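Local coordinates for C alpha-dehydrogenase (Sphingobium sp. SYK-6, PDB 4YAC), which binds NADH as a short-chain dehydrogenase/reductase of the lignin beta-aryl ether cleavage pathway and probably oxidises alcohols with NAD(+), at residues Ile36-Arg40 with Gln41-Asp45; Gly122-Thr125 with Val126-Arg129; Arg236-Leu239 with Asp240-Asn244; Glu101-Phe105 with Asp106-Trp110; Arg165-Ala168 with Glu169-Val173. All blocks are in the same frame, centred on the assembly; numbering follows the deposited sequence.

In the fold
The five local contacts are spread over a Rossmann-fold subunit and its dimer interface. Interaction 1 holds the adenosine ribose of NADH, and the other four lie on helices or, in interaction 4, at a helix start. Interactions 2 and 4 share helix 105-133, their centres about 28 Å apart. Interaction 5, on helix 155-174, touches interaction 2 where Val123 CG2 and Leu171 CD2 approach to 4.1 Å. Interactions 2, 4 and 5 all meet the second subunit, and interaction 3 touches it through Val237. Interaction 3, on helix 231-243, lies across the chain's centre from interaction 4, their centres about 35 Å apart; the side chain of Val238 is about 12 Å from the bound NADH.

Interaction 1 (Ile36-Arg40 with Gln41-Asp45); sequences IADIR and QDHLD. With NAI (1,4-dihydronicotinamide adenine dinucleotide), chain B.
The guanidinium of Arg40 lies flat on the His43 ring, centres 3.6 Å apart and planes 28° apart, with NE2 of His43 over the middle of the guanidinium. The chain of Arg40 folds at chi3 (63°) to bring this about, and its CD also rests over the imidazole as a CH-pi contact. At its edge the same guanidinium grips Asp42 side-on: NE bonds OD1, tilted from the guanidinium plane, while Arg40 NH2 reaches Asp42 OD2 at 2.7 Å, almost straight and in plane. Arg40 is also the N-cap residue of helix 41-51, and its carbonyl O accepts from Leu44 N at 3.2 Å. On the strand side, Leu44 CD1 packs against Asp38 CB at 3.5 Å and slides past Ile36 CD1. This is the turn after the second strand of the Rossmann fold, where, as in many NAD(H)-dependent Rossmann enzymes, an acidic residue receives the adenosine ribose. Asp38 does so here, OD1 accepting from O2B of the NADH at 2.8 Å and OD2 from O3B at 2.6 Å; an Asx turn, Arg40 N to Asp38 OD1, steadies the carboxylate, and Gly15 N bonds OD2. With an alanine at His43, O3B would probably lose a donor and the Arg40 guanidinium the surface it lies on. His43 ND1 donates to that O3B (2.9 Å), the ribose lying at the ring's edge.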
# COMPACT_ATOMS: atom_id res chain seq x y z
N ILE A 36 -4.42 25.72 -8.50
CA ILE A 36 -3.17 24.99 -8.32
C ILE A 36 -2.67 25.25 -6.92
O ILE A 36 -2.53 26.39 -6.50
CB ILE A 36 -2.09 25.37 -9.38
CG1 ILE A 36 -1.87 26.88 -9.45
CG2 ILE A 36 -2.51 24.84 -10.74
CD1 ILE A 36 -0.72 27.28 -10.37
N ALA A 37 -2.43 24.16 -6.19
CA ALA A 37 -2.02 24.21 -4.79
C ALA A 37 -0.62 23.64 -4.67
O ALA A 37 -0.38 22.50 -5.05
CB ALA A 37 -2.99 23.45 -3.92
N ASP A 38 0.30 24.43 -4.13
CA ASP A 38 1.70 24.05 -4.08
C ASP A 38 2.38 24.66 -2.86
O ASP A 38 2.02 25.75 -2.44
CB ASP A 38 2.42 24.50 -5.35
CG ASP A 38 3.65 23.68 -5.65
OD1 ASP A 38 4.70 23.92 -5.02
OD2 ASP A 38 3.56 22.80 -6.53
N ILE A 39 3.35 23.96 -2.29
CA ILE A 39 4.04 24.48 -1.11
C ILE A 39 5.03 25.58 -1.49
O ILE A 39 5.29 26.48 -0.69
CB ILE A 39 4.77 23.35 -0.36
CG1 ILE A 39 5.13 23.81 1.05
CG2 ILE A 39 6.01 22.89 -1.13
CD1 ILE A 39 5.65 22.68 1.96
N ARG A 40 5.57 25.53 -2.71
CA ARG A 40 6.58 26.49 -3.13
C ARG A 40 6.01 27.69 -3.86
O ARG A 40 5.40 27.56 -4.92
CB ARG A 40 7.62 25.81 -4.01
CG ARG A 40 8.65 25.02 -3.21
CD ARG A 40 9.73 24.43 -4.08
NE ARG A 40 10.52 25.45 -4.76
CZ ARG A 40 11.61 25.19 -5.47
NH1 ARG A 40 12.05 23.94 -5.60
NH2 ARG A 40 12.27 26.18 -6.06
N GLN A 41 6.23 28.87 -3.29
CA GLN A 41 5.72 30.11 -3.88
C GLN A 41 6.36 30.39 -5.24
O GLN A 41 5.70 30.90 -6.14
CB GLN A 41 5.97 31.29 -2.94
CG GLN A 41 5.33 32.59 -3.41
CD GLN A 41 3.81 32.51 -3.45
OE1 GLN A 41 3.17 32.22 -2.44
NE2 GLN A 41 3.24 32.77 -4.62
N ASP A 42 7.65 30.07 -5.39
CA ASP A 42 8.32 30.38 -6.64
C ASP A 42 7.78 29.49 -7.77
O ASP A 42 7.69 29.94 -8.91
CB ASP A 42 9.86 30.27 -6.51
CG ASP A 42 10.34 28.92 -6.01
OD1 ASP A 42 9.53 28.05 -5.65
OD2 ASP A 42 11.58 28.74 -5.97
N HIS A 43 7.38 28.26 -7.46
CA HIS A 43 6.78 27.40 -8.48
C HIS A 43 5.41 27.94 -8.92
O HIS A 43 5.10 27.95 -10.11
CB HIS A 43 6.64 25.97 -7.97
CG HIS A 43 7.95 25.23 -7.90
ND1 HIS A 43 8.04 23.94 -7.43
CD2 HIS A 43 9.20 25.60 -8.26
CE1 HIS A 43 9.31 23.55 -7.49
NE2 HIS A 43 10.03 24.53 -7.99
N LEU A 44 4.61 28.37 -7.95
CA LEU A 44 3.34 29.03 -8.22
C LEU A 44 3.54 30.23 -9.14
O LEU A 44 2.81 30.40 -10.12
CB LEU A 44 2.69 29.49 -6.91
CG LEU A 44 1.47 28.78 -6.30
CD1 LEU A 44 1.16 27.42 -6.88
CD2 LEU A 44 1.66 28.67 -4.80
N ASP A 45 4.52 31.07 -8.81
CA ASP A 45 4.77 32.28 -9.59
C ASP A 45 5.16 31.93 -11.02
O ASP A 45 4.76 32.62 -11.96
CB ASP A 45 5.87 33.12 -8.93
CG ASP A 45 5.43 33.71 -7.60
OD1 ASP A 45 4.24 33.62 -7.26
OD2 ASP A 45 6.29 34.28 -6.89
PA NAI B . 8.14 18.06 -9.21
O1A NAI B . 9.29 18.45 -8.31
O2A NAI B . 8.42 18.56 -10.63
O5B NAI B . 6.81 18.70 -8.67
C5B NAI B . 6.41 18.44 -7.36
C4B NAI B . 5.62 19.57 -6.86
O4B NAI B . 4.95 19.15 -5.63
C3B NAI B . 6.47 20.71 -6.54
O3B NAI B . 5.94 21.91 -7.07
C2B NAI B . 6.52 20.76 -5.10
O2B NAI B . 6.73 22.10 -4.62
C1B NAI B . 5.24 20.23 -4.68
N9A NAI B . 5.22 19.77 -3.32
C8A NAI B . 6.13 18.99 -2.68
N7A NAI B . 5.75 18.79 -1.40
C5A NAI B . 4.57 19.45 -1.18
C6A NAI B . 3.70 19.62 -0.11
N6A NAI B . 3.96 19.03 1.17
N1A NAI B . 2.58 20.37 -0.27
C2A NAI B . 2.28 20.95 -1.45
N3A NAI B . 3.09 20.81 -2.51
C4A NAI B . 4.23 20.07 -2.41
O3 NAI B . 7.97 16.52 -9.20
PN NAI B . 7.34 15.73 -10.45
O1N NAI B . 8.26 15.88 -11.65
O2N NAI B . 7.18 14.18 -10.07
O5D NAI B . 5.94 16.31 -10.80

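Interaction 2 (Gly122-Thr125 with Val126-Arg129); sequences GVMT and VMPR
Thr125 and Arg129 lie side by side on helix 105-133, and Arg129 NE makes a weak bond to Thr125 O at 3.1 Å, with the oxygen near the guanidinium plane. Arg129 NH2 runs past Thr125 CG2 at 4.0 Å. On another side of the helix Met127 bends at chi2 (-98°) and chi3, bringing CE back to Val123 CG1 at 3.9 Å and to Met124 SD at 4.0 Å. Here the helix is kinked: Pro128 has no N-H to give, its CD sits 3.3 Å from Met124 O, and Arg129 N has no i to i+4 bond to the turn before. That turn is held by Val126 N to Gly122 O and Met127 N to Val123 O, both 2.9 Å. Farther out, Asp76 and Glu79 of helix 68-81 form salt bridges with Arg129 NH1, and Thr125 OG1 bonds Asn121 O. Met124 packs on Trp108 of the second subunit, and Pro128 and Met127 on its Glu101. Without this guanidinium, as with a leucine at Arg129, Asp76 and Glu79 would probably lose the cation they share and Thr125 O a weak donor. With its charge answered by two carboxylates, the guanidinium ties two helices of the fold together.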
# COMPACT_ATOMS: atom_id res chain seq x y z
N GLY A 122 -6.29 15.60 1.52
CA GLY A 122 -7.11 16.16 0.45
C GLY A 122 -8.43 15.42 0.33
O GLY A 122 -9.49 16.04 0.25
N VAL A 123 -8.36 14.10 0.32
CA VAL A 123 -9.56 13.27 0.20
C VAL A 123 -10.53 13.56 1.34
O VAL A 123 -11.73 13.73 1.12
CB VAL A 123 -9.18 11.76 0.17
CG1 VAL A 123 -10.39 10.88 0.43
CG2 VAL A 123 -8.55 11.41 -1.17
N MET A 124 -10.04 13.66 2.57
CA MET A 124 -10.92 13.86 3.71
C MET A 124 -11.42 15.30 3.82
O MET A 124 -12.41 15.56 4.49
CB MET A 124 -10.22 13.46 5.01
CG MET A 124 -9.84 11.98 5.07
SD MET A 124 -11.18 10.85 4.62
CE MET A 124 -12.47 11.38 5.74
N THR A 125 -10.72 16.23 3.17
CA THR A 125 -11.15 17.63 3.20
C THR A 125 -12.24 17.87 2.16
O THR A 125 -13.22 18.57 2.43
CB THR A 125 -9.98 18.61 2.96
OG1 THR A 125 -9.01 18.46 4.00
CG2 THR A 125 -10.46 20.06 2.94
N VAL A 126 -12.07 17.27 0.98
CA VAL A 126 -12.93 17.57 -0.16
C VAL A 126 -14.08 16.58 -0.35
O VAL A 126 -15.21 16.99 -0.65
CB VAL A 126 -12.09 17.61 -1.46
CG1 VAL A 126 -12.97 17.71 -2.71
CG2 VAL A 126 -11.11 18.77 -1.42
N MET A 127 -13.82 15.29 -0.20
CA MET A 127 -14.82 14.28 -0.54
C MET A 127 -16.10 14.40 0.30
O MET A 127 -17.20 14.23 -0.24
CB MET A 127 -14.19 12.89 -0.41
CG MET A 127 -15.14 11.72 -0.51
SD MET A 127 -15.59 11.11 1.12
CE MET A 127 -14.02 10.54 1.77
N PRO A 128 -15.98 14.70 1.60
CA PRO A 128 -17.22 14.92 2.37
C PRO A 128 -18.03 16.14 1.90
O PRO A 128 -19.25 16.15 2.05
CB PRO A 128 -16.71 15.13 3.80
CG PRO A 128 -15.43 14.37 3.84
CD PRO A 128 -14.81 14.58 2.49
N ARG A 129 -17.36 17.14 1.34
CA ARG A 129 -18.06 18.30 0.79
C ARG A 129 -18.79 17.92 -0.49
O ARG A 129 -19.91 18.37 -0.73
CB ARG A 129 -17.08 19.44 0.52
CG ARG A 129 -16.25 19.85 1.73
CD ARG A 129 -15.40 21.07 1.41
NE ARG A 129 -14.47 21.40 2.50
CZ ARG A 129 -14.03 22.63 2.76
NH1 ARG A 129 -14.44 23.67 2.04
NH2 ARG A 129 -13.19 22.82 3.76

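Interaction 3 (Arg236-Leu239 with Asp240-Asn244); sequences RVVL and DAVRN
One face of the Arg243 guanidinium is covered by Leu239, whose CD1 stands 3.9 Å from Arg243 NE, while CD2 is equally close to NH2. The flat amide of Asn244 instead works in its own plane, ND2 donating to Asp240 O at 2.8 Å. Both groups sit where helix 231-243, which packs against the parallel sheet of the Rossmann fold, runs out. The Arg243 chain is extended from CG to NE and crosses Leu239 at a slant, while CG of Leu239, opposite its backbone N (chi1 175°), sends the two methyl groups toward the Arg243 guanidinium. Leu239 also meets Val25 and Leu26 of helix 17-28, and Leu4 lies against both Leu239 and Arg243. On the side turned to the sheet Val238 CG1 approaches Val242 CG2 at 4.2 Å; these valines rest on Leu140 and His138 of strand 137-142. Regular helical bonds link the turns, among them Val242 N to Val238 O and Arg243 N to Leu239 O. Arg236 leads away from this contact to a salt bridge with Glu29, and Asp240 OD2 pairs with Arg246 NH1. A water donates to Val237 O at 2.6 Å. Asp240 O takes a second bond besides that from ND2, from Asn244 N at 3.2 Å.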
# COMPACT_ATOMS: atom_id res chain seq x y z
N ARG A 236 -3.26 14.78 -20.80
CA ARG A 236 -4.35 14.42 -21.70
C ARG A 236 -4.85 13.00 -21.43
O ARG A 236 -6.04 12.73 -21.59
CB ARG A 236 -3.90 14.57 -23.15
CG ARG A 236 -3.74 16.02 -23.54
CD ARG A 236 -3.12 16.20 -24.91
NE ARG A 236 -3.16 17.61 -25.30
CZ ARG A 236 -2.16 18.27 -25.89
NH1 ARG A 236 -1.02 17.67 -26.19
NH2 ARG A 236 -2.33 19.55 -26.19
N VAL A 237 -3.95 12.11 -21.03
CA VAL A 237 -4.34 10.77 -20.62
C VAL A 237 -5.29 10.87 -19.44
O VAL A 237 -6.30 10.16 -19.37
CB VAL A 237 -3.12 9.90 -20.25
CG1 VAL A 237 -3.56 8.56 -19.65
CG2 VAL A 237 -2.23 9.68 -21.46
N VAL A 238 -4.96 11.76 -18.51
CA VAL A 238 -5.78 11.97 -17.32
C VAL A 238 -7.13 12.52 -17.71
O VAL A 238 -8.16 12.03 -17.25
CB VAL A 238 -5.09 12.93 -16.33
CG1 VAL A 238 -6.09 13.47 -15.31
CG2 VAL A 238 -3.95 12.22 -15.63
N LEU A 239 -7.13 13.55 -18.55
CA LEU A 239 -8.36 14.19 -18.98
C LEU A 239 -9.31 13.15 -19.55
O LEU A 239 -10.50 13.13 -19.23
CB LEU A 239 -8.07 15.27 -20.02
CG LEU A 239 -9.30 15.94 -20.63
CD1 LEU A 239 -10.16 16.59 -19.56
CD2 LEU A 239 -8.88 16.96 -21.67
N ASP A 240 -8.76 12.28 -20.38
CA ASP A 240 -9.54 11.25 -21.04
C ASP A 240 -10.10 10.24 -20.04
O ASP A 240 -11.22 9.75 -20.20
CB ASP A 240 -8.68 10.56 -22.10
CG ASP A 240 -9.21 9.22 -22.51
OD1 ASP A 240 -10.16 9.17 -23.33
OD2 ASP A 240 -8.68 8.21 -22.02
N ALA A 241 -9.33 9.96 -18.98
CA ALA A 241 -9.77 9.03 -17.94
C ALA A 241 -10.91 9.62 -17.11
O ALA A 241 -11.85 8.91 -16.74
CB ALA A 241 -8.60 8.64 -17.05
N VAL A 242 -10.80 10.90 -16.79
CA VAL A 242 -11.83 11.59 -16.02
C VAL A 242 -13.15 11.65 -16.80
O VAL A 242 -14.21 11.35 -16.25
CB VAL A 242 -11.39 13.03 -15.66
CG1 VAL A 242 -12.53 13.81 -15.00
CG2 VAL A 242 -10.18 12.99 -14.74
N ARG A 243 -13.07 12.04 -18.07
CA ARG A 243 -14.26 12.14 -18.92
C ARG A 243 -15.00 10.81 -19.00
O ARG A 243 -16.23 10.76 -18.95
CB ARG A 243 -13.90 12.59 -20.33
CG ARG A 243 -13.50 14.05 -20.47
CD ARG A 243 -13.58 14.48 -21.93
NE ARG A 243 -12.84 15.70 -22.23
CZ ARG A 243 -13.32 16.93 -22.08
NH1 ARG A 243 -14.55 17.13 -21.62
NH2 ARG A 243 -12.56 17.97 -22.39
N ASN A 244 -14.24 9.73 -19.15
CA ASN A 244 -14.81 8.41 -19.34
C ASN A 244 -14.86 7.59 -18.05
O ASN A 244 -15.22 6.41 -18.07
CB ASN A 244 -14.02 7.66 -20.41
CG ASN A 244 -14.15 8.30 -21.78
OD1 ASN A 244 -15.14 8.09 -22.48
ND2 ASN A 244 -13.16 9.09 -22.16
O HOH W 1 -6.89 7.88 -20.46

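Interaction 4 (Glu101-Phe105 with Asp106-Trp110); sequences EKATF and DDWDW
Thr104 meets Asp107 at the start of helix 105-133, and its side chain can be followed outward from the backbone. CB lies 3.8 Å from Asp107 OD2, and the methyl CG2 is just as far from that oxygen. The hydroxyl is set between the backbone N and the carbonyl carbon (chi1 70°), which turns OG1 toward the N-H of Asp107, so that Thr104 OG1 accepts from Asp107 N at 2.9 Å. OG1 also bonds a water, which donates to Asp107 OD1 at 3.1 Å. In return the carboxylate of Asp107 reaches back: OD2 takes the N-H of Thr104 at 3.0 Å, in a nearly straight bond that comes from well above the carboxylate plane. The helix proper begins with Trp108 N bonded to Thr104 O and Asp109 N to Phe105 O. Ala103 CB approaches the Trp108 indole, 4.1 Å from NE1, beside Ile156 of helix 155-174. The second subunit borders this helix start: Asp109 OD1 forms a salt bridge with its Arg68, Trp108 packs on its Ile120 and Ala103 on its Met124. Asp107 N, in the first turn, and Thr104 N, at the N-cap, are each met by the other residue's side chain, a classic N-terminal capping box.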
# COMPACT_ATOMS: atom_id res chain seq x y z
N GLU A 101 18.30 -0.06 4.47
CA GLU A 101 18.94 -0.18 5.78
C GLU A 101 19.62 1.12 6.21
O GLU A 101 20.02 1.25 7.37
CB GLU A 101 19.95 -1.33 5.78
CG GLU A 101 21.22 -1.11 4.95
CD GLU A 101 21.11 -1.61 3.52
OE1 GLU A 101 19.98 -1.87 3.06
OE2 GLU A 101 22.16 -1.74 2.87
N LYS A 102 19.76 2.06 5.29
CA LYS A 102 20.36 3.37 5.59
C LYS A 102 19.32 4.47 5.73
O LYS A 102 19.66 5.63 5.98
CB LYS A 102 21.38 3.77 4.52
CG LYS A 102 22.60 2.85 4.41
CD LYS A 102 23.29 2.62 5.75
CE LYS A 102 24.52 1.74 5.59
NZ LYS A 102 24.97 1.19 6.90
N ALA A 103 18.04 4.12 5.56
CA ALA A 103 16.97 5.11 5.67
C ALA A 103 16.86 5.60 7.11
O ALA A 103 17.03 4.83 8.05
CB ALA A 103 15.65 4.51 5.22
N THR A 104 16.60 6.90 7.27
CA THR A 104 16.39 7.48 8.59
C THR A 104 14.90 7.60 8.85
O THR A 104 14.10 7.49 7.93
CB THR A 104 17.04 8.88 8.73
OG1 THR A 104 16.34 9.83 7.93
CG2 THR A 104 18.51 8.84 8.32
N PHE A 105 14.52 7.81 10.11
CA PHE A 105 13.12 8.02 10.42
C PHE A 105 12.64 9.33 9.80
O PHE A 105 11.48 9.45 9.41
CB PHE A 105 12.88 8.01 11.94
CG PHE A 105 12.84 6.63 12.54
CD1 PHE A 105 11.94 5.68 12.09
CD2 PHE A 105 13.70 6.29 13.57
CE1 PHE A 105 11.90 4.42 12.65
CE2 PHE A 105 13.66 5.03 14.14
CZ PHE A 105 12.76 4.09 13.67
N ASP A 106 13.54 10.31 9.68
CA ASP A 106 13.16 11.56 9.03
C ASP A 106 12.87 11.31 7.54
O ASP A 106 11.96 11.93 6.98
CB ASP A 106 14.26 12.63 9.18
CG ASP A 106 14.38 13.17 10.60
OD1 ASP A 106 13.49 12.89 11.43
OD2 ASP A 106 15.36 13.89 10.89
N ASP A 107 13.63 10.41 6.92
CA ASP A 107 13.40 10.04 5.52
C ASP A 107 12.00 9.44 5.36
O ASP A 107 11.26 9.79 4.45
CB ASP A 107 14.44 9.02 5.02
CG ASP A 107 15.84 9.60 4.90
OD1 ASP A 107 15.97 10.83 4.73
OD2 ASP A 107 16.81 8.81 4.97
N TRP A 108 11.67 8.52 6.26
CA TRP A 108 10.36 7.88 6.26
C TRP A 108 9.23 8.89 6.45
O TRP A 108 8.27 8.93 5.67
CB TRP A 108 10.28 6.81 7.36
CG TRP A 108 10.76 5.46 6.95
CD1 TRP A 108 11.94 4.85 7.31
CD2 TRP A 108 10.07 4.51 6.13
NE1 TRP A 108 12.01 3.60 6.75
CE2 TRP A 108 10.88 3.37 6.02
CE3 TRP A 108 8.84 4.53 5.46
CZ2 TRP A 108 10.50 2.25 5.28
CZ3 TRP A 108 8.47 3.42 4.72
CH2 TRP A 108 9.30 2.30 4.64
N ASP A 109 9.34 9.71 7.49
CA ASP A 109 8.27 10.63 7.86
C ASP A 109 7.99 11.66 6.76
O ASP A 109 6.83 11.95 6.48
CB ASP A 109 8.62 11.36 9.16
CG ASP A 109 8.59 10.44 10.38
OD1 ASP A 109 7.97 9.36 10.30
OD2 ASP A 109 9.17 10.81 11.41
N TRP A 110 9.03 12.21 6.16
CA TRP A 110 8.85 13.20 5.09
C TRP A 110 8.06 12.61 3.92
O TRP A 110 7.06 13.18 3.51
CB TRP A 110 10.21 13.72 4.62
CG TRP A 110 10.15 14.55 3.38
CD1 TRP A 110 9.28 15.57 3.11
CD2 TRP A 110 11.00 14.43 2.24
NE1 TRP A 110 9.54 16.09 1.87
CE2 TRP A 110 10.59 15.41 1.31
CE3 TRP A 110 12.07 13.59 1.90
CZ2 TRP A 110 11.21 15.57 0.08
CZ3 TRP A 110 12.68 13.76 0.68
CH2 TRP A 110 12.25 14.74 -0.22
O HOH W 2 17.35 12.31 7.05

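Interaction 5 (Arg165-Ala168 with Glu169-Val173); sequences RGLA and ESLRV
Arg165 and Glu169 run side by side and point the same way from helix 155-174, the guanidinium and carboxylate planes only 7° apart. Their salt bridge is made by Arg165 NE, which meets Glu169 OE2 at 2.9 Å nearly in line with its C-O bond, although the oxygen sits somewhat off the guanidinium plane. The extended Arg165 chain (chi1 166°) runs outward from the helix, and Glu169 reaches back to meet its NE. A water completes the pairing, accepting from Arg165 NH2 at 3.1 Å and donating to Glu169 OE1 at 2.9 Å. Arg165 NH1 has another partner in Ala147 O, and Glu169 OE2 receives a weak bond from Tyr162 of the second subunit. On another side of the helix Leu167 and Leu171 slant across each other, Leu167 CG to Leu171 CD2 at 4.2 Å; Leu167 continues onto Val119 and Ile120 of helix 105-133. Ser170 turns its hydroxyl back on its own helix: OG donates to Gly166 O at 2.9 Å from above the carbonyl plane, while Ser170 N reaches that oxygen from the opposite face. Arg172 heads away to a salt bridge with Glu265 of the second subunit. This helix is the crossover of the beta-alpha-beta unit formed by 137-142, 155-174 and 180-185, and it also lies at the dimer interface.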
# COMPACT_ATOMS: atom_id res chain seq x y z
N ARG A 165 -2.47 3.51 -3.46
CA ARG A 165 -3.18 2.59 -4.34
C ARG A 165 -4.32 1.94 -3.57
O ARG A 165 -5.43 1.83 -4.07
CB ARG A 165 -2.25 1.51 -4.90
CG ARG A 165 -3.01 0.35 -5.54
CD ARG A 165 -2.10 -0.72 -6.09
NE ARG A 165 -2.87 -1.90 -6.48
CZ ARG A 165 -2.33 -3.09 -6.75
NH1 ARG A 165 -1.02 -3.27 -6.68
NH2 ARG A 165 -3.12 -4.11 -7.09
N GLY A 166 -4.03 1.50 -2.35
CA GLY A 166 -5.04 0.90 -1.50
C GLY A 166 -6.17 1.87 -1.23
O GLY A 166 -7.35 1.50 -1.29
N LEU A 167 -5.81 3.11 -0.94
CA LEU A 167 -6.80 4.15 -0.69
C LEU A 167 -7.66 4.35 -1.93
O LEU A 167 -8.88 4.49 -1.83
CB LEU A 167 -6.13 5.47 -0.30
CG LEU A 167 -7.06 6.67 -0.16
CD1 LEU A 167 -8.16 6.42 0.86
CD2 LEU A 167 -6.27 7.91 0.21
N ALA A 168 -7.03 4.37 -3.10
CA ALA A 168 -7.75 4.56 -4.35
C ALA A 168 -8.74 3.42 -4.60
O ALA A 168 -9.90 3.66 -4.95
CB ALA A 168 -6.78 4.68 -5.52
N GLU A 169 -8.29 2.18 -4.42
CA GLU A 169 -9.16 1.03 -4.63
C GLU A 169 -10.30 1.02 -3.61
O GLU A 169 -11.39 0.52 -3.88
CB GLU A 169 -8.37 -0.28 -4.57
CG GLU A 169 -7.34 -0.41 -5.68
CD GLU A 169 -6.83 -1.83 -5.83
OE1 GLU A 169 -7.66 -2.74 -6.09
OE2 GLU A 169 -5.61 -2.05 -5.68
N SER A 170 -10.04 1.60 -2.44
CA SER A 170 -11.06 1.71 -1.39
C SER A 170 -12.11 2.75 -1.76
O SER A 170 -13.31 2.52 -1.61
CB SER A 170 -10.41 2.07 -0.05
OG SER A 170 -9.63 0.99 0.43
N LEU A 171 -11.66 3.90 -2.25
CA LEU A 171 -12.57 4.93 -2.75
C LEU A 171 -13.43 4.37 -3.87
O LEU A 171 -14.62 4.68 -3.97
CB LEU A 171 -11.78 6.14 -3.25
CG LEU A 171 -11.70 7.45 -2.45
CD1 LEU A 171 -12.18 7.34 -1.01
CD2 LEU A 171 -10.28 7.96 -2.48
N ARG A 172 -12.82 3.54 -4.71
CA ARG A 172 -13.51 2.97 -5.86
C ARG A 172 -14.75 2.18 -5.45
O ARG A 172 -15.74 2.13 -6.19
CB ARG A 172 -12.55 2.06 -6.63
CG ARG A 172 -13.07 1.61 -7.98
CD ARG A 172 -12.18 0.55 -8.59
NE ARG A 172 -12.62 0.19 -9.94
CZ ARG A 172 -12.16 -0.85 -10.63
NH1 ARG A 172 -11.25 -1.65 -10.11
NH2 ARG A 172 -12.62 -1.09 -11.85
N VAL A 173 -14.70 1.56 -4.27
CA VAL A 173 -15.83 0.77 -3.77
C VAL A 173 -16.97 1.65 -3.28
O VAL A 173 -18.14 1.36 -3.53
CB VAL A 173 -15.39 -0.16 -2.61
CG1 VAL A 173 -16.60 -0.84 -1.96
CG2 VAL A 173 -14.40 -1.21 -3.11
O HOH W 3 -6.15 -4.71 -7.53